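Local coordinates for uncharacterized protein (Bacteroides caccae, PDB 3NO2) that is of unknown function but folds as a six-bladed beta-propeller with a sequence region resembling the Mal s 1 allergenic protein family, at residues 127-132 with 167-172; 215-220 with 269-274. One frame throughout, in Å; residues are numbered along the deposited sequence.

Contact 1: residues 127-132 with 167-172; sequences FRQINK and PFSSAF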
loop_
_atom_site.group_PDB
_atom_site.type_symbol
_atom_site.label_atom_id
_atom_site.label_comp_id
_atom_site.label_asym_id
_atom_site.label_seq_id
_atom_site.Cartn_x
_atom_site.Cartn_y
_atom_site.Cartn_z
ATOM N N PHE A 127 11.259 1.865 2.035
ATOM C CA PHE A 127 10.049 1.572 1.284
ATOM C C PHE A 127 8.836 1.457 2.180
ATOM O O PHE A 127 8.902 1.374 3.421
ATOM C CB PHE A 127 10.211 0.297 0.466
ATOM C CG PHE A 127 10.619 -0.907 1.272
ATOM C CD1 PHE A 127 9.693 -1.656 1.990
ATOM C CD2 PHE A 127 11.966 -1.262 1.356
ATOM C CE1 PHE A 127 10.116 -2.795 2.712
ATOM C CE2 PHE A 127 12.352 -2.385 2.058
ATOM C CZ PHE A 127 11.424 -3.115 2.714
ATOM N N ARG A 128 7.666 1.427 1.519
ATOM C CA ARG A 128 6.411 1.071 2.154
ATOM C C ARG A 128 5.918 -0.232 1.524
ATOM O O ARG A 128 6.158 -1.311 2.120
ATOM C CB ARG A 128 5.411 2.218 2.110
ATOM C CG ARG A 128 5.899 3.425 2.893
ATOM C CD ARG A 128 5.956 3.180 4.400
ATOM N NE ARG A 128 6.474 4.350 5.123
ATOM C CZ ARG A 128 7.737 4.645 5.321
ATOM N NH1 ARG A 128 8.695 3.845 4.923
ATOM N NH2 ARG A 128 8.044 5.820 5.872
ATOM N N GLN A 129 5.295 -0.219 0.341
ATOM C CA GLN A 129 4.671 -1.412 -0.230
ATOM C C GLN A 129 5.467 -1.958 -1.423
ATOM O O GLN A 129 5.369 -1.449 -2.538
ATOM C CB GLN A 129 3.250 -1.093 -0.704
ATOM C CG GLN A 129 2.357 -0.489 0.358
ATOM C CD GLN A 129 0.871 -0.592 -0.006
ATOM O OE1 GLN A 129 0.500 -0.783 -1.172
ATOM N NE2 GLN A 129 -0.009 -0.440 0.982
ATOM N N ILE A 130 6.228 -3.002 -1.182
ATOM C CA ILE A 130 6.880 -3.791 -2.206
ATOM C C ILE A 130 5.828 -4.656 -2.907
ATOM O O ILE A 130 4.808 -5.004 -2.323
ATOM C CB ILE A 130 7.998 -4.626 -1.574
ATOM C CG1 ILE A 130 9.123 -3.713 -1.084
ATOM C CG2 ILE A 130 8.535 -5.694 -2.546
ATOM C CD1 ILE A 130 10.308 -4.438 -0.370
ATOM N N ASN A 131 6.049 -4.959 -4.171
ATOM C CA ASN A 131 5.185 -5.813 -4.970
ATOM C C ASN A 131 6.071 -6.809 -5.757
ATOM O O ASN A 131 7.281 -6.714 -5.758
ATOM C CB ASN A 131 4.281 -4.948 -5.883
ATOM C CG ASN A 131 2.972 -5.618 -6.218
ATOM O OD1 ASN A 131 2.783 -6.819 -6.022
ATOM N ND2 ASN A 131 2.021 -4.803 -6.649
ATOM N N LYS A 132 5.432 -7.797 -6.365
ATOM C CA LYS A 132 6.088 -8.878 -7.103
ATOM C C LYS A 132 5.571 -8.838 -8.541
ATOM O O LYS A 132 4.356 -8.818 -8.733
ATOM C CB LYS A 132 5.785 -10.186 -6.422
ATOM C CG LYS A 132 6.568 -11.385 -7.010
ATOM C CD LYS A 132 6.286 -12.675 -6.228
ATOM C CE LYS A 132 7.094 -13.815 -6.770
ATOM N NZ LYS A 132 6.847 -15.086 -5.986
ATOM N N PRO A 167 8.058 7.578 -3.440
ATOM C CA PRO A 167 7.276 6.453 -3.985
ATOM C C PRO A 167 6.847 5.464 -2.889
ATOM O O PRO A 167 7.660 5.039 -2.068
ATOM C CB PRO A 167 8.212 5.823 -4.980
ATOM C CG PRO A 167 9.056 7.035 -5.457
ATOM C CD PRO A 167 9.244 7.886 -4.252
ATOM N N PHE A 168 5.556 5.120 -2.896
ATOM C CA PHE A 168 4.887 4.403 -1.815
ATOM C C PHE A 168 4.476 2.969 -2.143
ATOM O O PHE A 168 4.472 2.113 -1.243
ATOM C CB PHE A 168 3.668 5.240 -1.373
ATOM C CG PHE A 168 2.830 4.592 -0.298
ATOM C CD1 PHE A 168 3.115 4.794 1.042
ATOM C CD2 PHE A 168 1.772 3.766 -0.604
ATOM C CE1 PHE A 168 2.373 4.181 2.054
ATOM C CE2 PHE A 168 1.054 3.155 0.400
ATOM C CZ PHE A 168 1.374 3.343 1.713
ATOM N N SER A 169 4.102 2.687 -3.391
ATOM C CA SER A 169 3.529 1.411 -3.754
ATOM C C SER A 169 3.496 1.278 -5.256
ATOM O O SER A 169 3.709 2.302 -5.977
ATOM C CB SER A 169 2.125 1.306 -3.176
ATOM O OG SER A 169 1.545 0.030 -3.472
ATOM N N SER A 170 3.221 0.082 -5.746
ATOM C CA SER A 170 2.936 -0.145 -7.159
ATOM C C SER A 170 1.718 -1.061 -7.252
ATOM O O SER A 170 1.454 -1.849 -6.351
ATOM C CB SER A 170 4.141 -0.772 -7.855
ATOM O OG SER A 170 4.436 -2.059 -7.419
ATOM N N ALA A 171 1.035 -0.975 -8.372
ATOM C CA ALA A 171 -0.102 -1.864 -8.647
ATOM C C ALA A 171 -0.176 -2.103 -10.151
ATOM O O ALA A 171 0.147 -1.243 -10.954
ATOM C CB ALA A 171 -1.445 -1.259 -8.177
ATOM N N PHE A 172 -0.571 -3.305 -10.535
ATOM C CA PHE A 172 -0.566 -3.690 -11.938
ATOM C C PHE A 172 -1.900 -3.421 -12.621
ATOM O O PHE A 172 -2.981 -3.525 -12.025
ATOM C CB PHE A 172 -0.220 -5.168 -12.021
ATOM C CG PHE A 172 1.135 -5.458 -11.499
ATOM C CD1 PHE A 172 2.271 -5.016 -12.172
ATOM C CD2 PHE A 172 1.293 -6.135 -10.285
ATOM C CE1 PHE A 172 3.536 -5.270 -11.647
ATOM C CE2 PHE A 172 2.553 -6.367 -9.774
ATOM C CZ PHE A 172 3.658 -5.939 -10.436
HETATM O O HOH W 1 7.764 2.413 -1.073
HETATM O O HOH W 2 6.011 -1.859 -5.251
HETATM O O HOH W 3 -0.997 -5.107 -7.901
#

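Contact 2: residues 215-220 with 269-274; sequences VAQLFP and STICPI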
loop_
_atom_site.group_PDB
_atom_site.type_symbol
_atom_site.label_atom_id
_atom_site.label_comp_id
_atom_site.label_asym_id
_atom_site.label_seq_id
_atom_site.Cartn_x
_atom_site.Cartn_y
_atom_site.Cartn_z
ATOM N N VAL A 215 0.029 10.711 -2.147
ATOM C CA VAL A 215 -0.603 9.660 -2.963
ATOM C C VAL A 215 -0.047 8.329 -2.449
ATOM O O VAL A 215 1.121 7.981 -2.691
ATOM C CB VAL A 215 -0.430 9.842 -4.455
ATOM C CG1 VAL A 215 -1.040 8.662 -5.228
ATOM C CG2 VAL A 215 -1.031 11.169 -4.888
ATOM N N ALA A 216 -0.874 7.636 -1.663
ATOM C CA ALA A 216 -0.552 6.356 -0.994
ATOM C C ALA A 216 -1.097 5.220 -1.891
ATOM O O ALA A 216 -1.012 5.280 -3.126
ATOM C CB ALA A 216 -1.014 6.349 0.454
ATOM N N GLN A 217 -1.682 4.170 -1.337
ATOM C CA GLN A 217 -1.976 3.016 -2.167
ATOM C C GLN A 217 -2.980 3.344 -3.266
ATOM O O GLN A 217 -4.006 4.029 -3.040
ATOM C CB GLN A 217 -2.501 1.846 -1.331
ATOM C CG GLN A 217 -2.534 0.520 -2.085
ATOM C CD GLN A 217 -2.863 -0.664 -1.204
ATOM O OE1 GLN A 217 -2.913 -0.529 0.028
ATOM N NE2 GLN A 217 -3.017 -1.846 -1.809
ATOM N N LEU A 218 -2.710 2.761 -4.427
ATOM C CA LEU A 218 -3.582 2.763 -5.600
ATOM C C LEU A 218 -4.116 1.357 -5.792
ATOM O O LEU A 218 -3.326 0.395 -5.749
ATOM C CB LEU A 218 -2.759 3.177 -6.818
ATOM C CG LEU A 218 -1.991 4.507 -6.710
ATOM C CD1 LEU A 218 -1.099 4.662 -7.977
ATOM C CD2 LEU A 218 -2.930 5.679 -6.552
ATOM N N PHE A 219 -5.424 1.210 -6.027
ATOM C CA PHE A 219 -6.030 -0.079 -6.173
ATOM C C PHE A 219 -6.865 -0.090 -7.446
ATOM O O PHE A 219 -7.998 0.384 -7.477
ATOM C CB PHE A 219 -6.871 -0.484 -4.946
ATOM C CG PHE A 219 -7.081 -1.962 -4.850
ATOM C CD1 PHE A 219 -8.010 -2.585 -5.631
ATOM C CD2 PHE A 219 -6.319 -2.688 -3.979
ATOM C CE1 PHE A 219 -8.161 -3.995 -5.531
ATOM C CE2 PHE A 219 -6.462 -4.082 -3.905
ATOM C CZ PHE A 219 -7.353 -4.684 -4.700
ATOM N N PRO A 220 -6.288 -0.648 -8.513
ATOM C CA PRO A 220 -7.050 -0.741 -9.797
ATOM C C PRO A 220 -8.267 -1.642 -9.705
ATOM O O PRO A 220 -8.225 -2.655 -9.017
ATOM C CB PRO A 220 -6.016 -1.354 -10.760
ATOM C CG PRO A 220 -4.681 -0.934 -10.201
ATOM C CD PRO A 220 -4.847 -0.970 -8.701
ATOM N N SER A 269 -3.876 5.131 4.270
ATOM C CA SER A 269 -2.798 4.963 3.301
ATOM C C SER A 269 -2.858 3.625 2.583
ATOM O O SER A 269 -2.109 3.423 1.633
ATOM C CB SER A 269 -1.411 5.163 3.898
ATOM O OG SER A 269 -1.170 4.221 4.926
ATOM N N THR A 270 -3.764 2.724 2.991
ATOM C CA THR A 270 -3.839 1.377 2.437
ATOM C C THR A 270 -5.286 0.905 2.417
ATOM O O THR A 270 -6.074 1.217 3.317
ATOM C CB THR A 270 -2.892 0.417 3.206
ATOM O OG1 THR A 270 -2.996 -0.931 2.719
ATOM C CG2 THR A 270 -3.136 0.408 4.712
ATOM N N ILE A 271 -5.597 0.093 1.412
ATOM C CA ILE A 271 -6.956 -0.417 1.182
ATOM C C ILE A 271 -6.911 -1.772 0.533
ATOM O O ILE A 271 -6.045 -2.017 -0.298
ATOM C CB ILE A 271 -7.751 0.567 0.296
ATOM C CG1 ILE A 271 -9.185 0.137 0.094
ATOM C CG2 ILE A 271 -7.077 0.779 -1.069
ATOM C CD1 ILE A 271 -10.095 1.273 -0.397
ATOM N N CYS A 272 -7.898 -2.621 0.833
ATOM C CA CYS A 272 -8.118 -3.865 0.100
ATOM C C CYS A 272 -9.618 -4.174 0.119
ATOM O O CYS A 272 -10.189 -4.183 1.198
ATOM C CB CYS A 272 -7.368 -5.053 0.810
ATOM S SG CYS A 272 -7.233 -6.476 -0.301
ATOM N N PRO A 273 -10.225 -4.525 -1.018
ATOM C CA PRO A 273 -11.588 -5.104 -0.915
ATOM C C PRO A 273 -11.603 -6.354 -0.044
ATOM O O PRO A 273 -10.630 -7.121 -0.024
ATOM C CB PRO A 273 -11.902 -5.474 -2.393
ATOM C CG PRO A 273 -11.071 -4.472 -3.192
ATOM C CD PRO A 273 -9.766 -4.427 -2.411
ATOM N N ILE A 274 -12.684 -6.564 0.709
ATOM C CA ILE A 274 -12.823 -7.755 1.559
ATOM C C ILE A 274 -14.244 -8.267 1.478
ATOM O O ILE A 274 -15.173 -7.497 1.317
ATOM C CB ILE A 274 -12.389 -7.423 3.016
ATOM C CG1 ILE A 274 -12.306 -8.717 3.857
ATOM C CG2 ILE A 274 -13.323 -6.409 3.704
ATOM C CD1 ILE A 274 -11.584 -8.542 5.179
HETATM O O HOH W 4 -4.243 -4.090 -0.199
#

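Contact 1: residues 127-132 with 167-172
P167 O is bridged by a water to R128 N, and next to it F168 O takes the N-H of Q129 directly, with N to O 2.9 Å and an N-H...O angle of 158°. R128 CB and CG approach the F168 ring obliquely, CB 3.6 Å from CD1, and the two side chains cross at about a right angle. The guanidinium turns off elsewhere and binds H124 O and a citrate, probably from the crystallisation liquor. CE2 of the same ring packs against the Q129 amide, whose plane is tilted 39° from it. S169 takes the other end of that amide: S169 OG donates to Q129 OE1 at 2.7 Å. Q129 NE2 has N40 O and Q217 OE1 as partners, so the amide is gripped at both ends.

The two segments run in much the same direction. They lead from loops into strands 131-132 and 169-172, the first strands of adjacent blades of the six-bladed propeller.

S170 O accepts from N131 ND2 at 3.0 Å, with the donor above the carbonyl plane. N131 CG is anti to the backbone N (chi1 -152°), which sends the amide across the gap. N131 OD1 takes the N-H of K132, so both ends of this amide are also bonded. S170 OG is linked by a second water to Q129 O. F172 closes the segment. Its CE2 lies 3.5 Å from N131 ND2 and 3.2 Å from K132 O, while K132 NZ forms a salt bridge with E103, outside the two segments.

Contact 2: residues 215-220 with 269-274
Strands 215-220 and 270-274 run nearly parallel from the A216-S269 pair onward, 15° apart, with axes 6.6 Å apart at closest approach. Q217 N donates to S269 O at 3.1 Å, and beside it A216 CB packs on S269 CB. S269 and T270 form a classic beta bulge opposite G10. S269 OG binds N40.

Q217 reaches across with an extended side chain. Its OE1 accepts from T270 OG1 at 2.7 Å, almost in line with the amide carbonyl. I271 N also donates to OE1, at 3.1 Å, but from above the amide plane. Q217 NE2 donates to a water, which in turn can donate to I271 O.

Further on, F219 CG is anti to its backbone N (chi1 -159°), which turns the ring over P273. P273 CD sits over one ring face, 3.6 Å from the centroid, in a CH-pi contact. C272 SG approaches the ring obliquely, 5.5 Å from its centroid. I271 CG2 packs on F219 CB.

The joint is thus polar at one end and apolar at the other. V42 N donates to T270 OG1 in turn. T270 OG1, I271 N and, probably, Q129 NE2 all donate to the buried OE1; this would hold the rotation of the Q217 amide and probably polarise its carbonyl.

Overall arrangement
The two contacts lie about 11 Å apart, centre to centre, and each is about 6 Å from the centre of the molecule. Contact 1 closes before contact 2 opens. Each joins the inner edges of neighbouring blades. One partner in contact 2, strand 270-274, pairs with strand 6-10 and so closes the ring by putting a C-terminal strand into the N-terminal blade, a closure familiar in propellers. The blades of 169-172 and 214-220 are neighbours too, so the contacts touch. Q129 NE2 probably donates to Q217 OE1, the F168 ring packs on Q217 N and S269 O, and A171 meets P220. Q129, Q217 and F168 thus tie successive blades together close to the centre of the molecule.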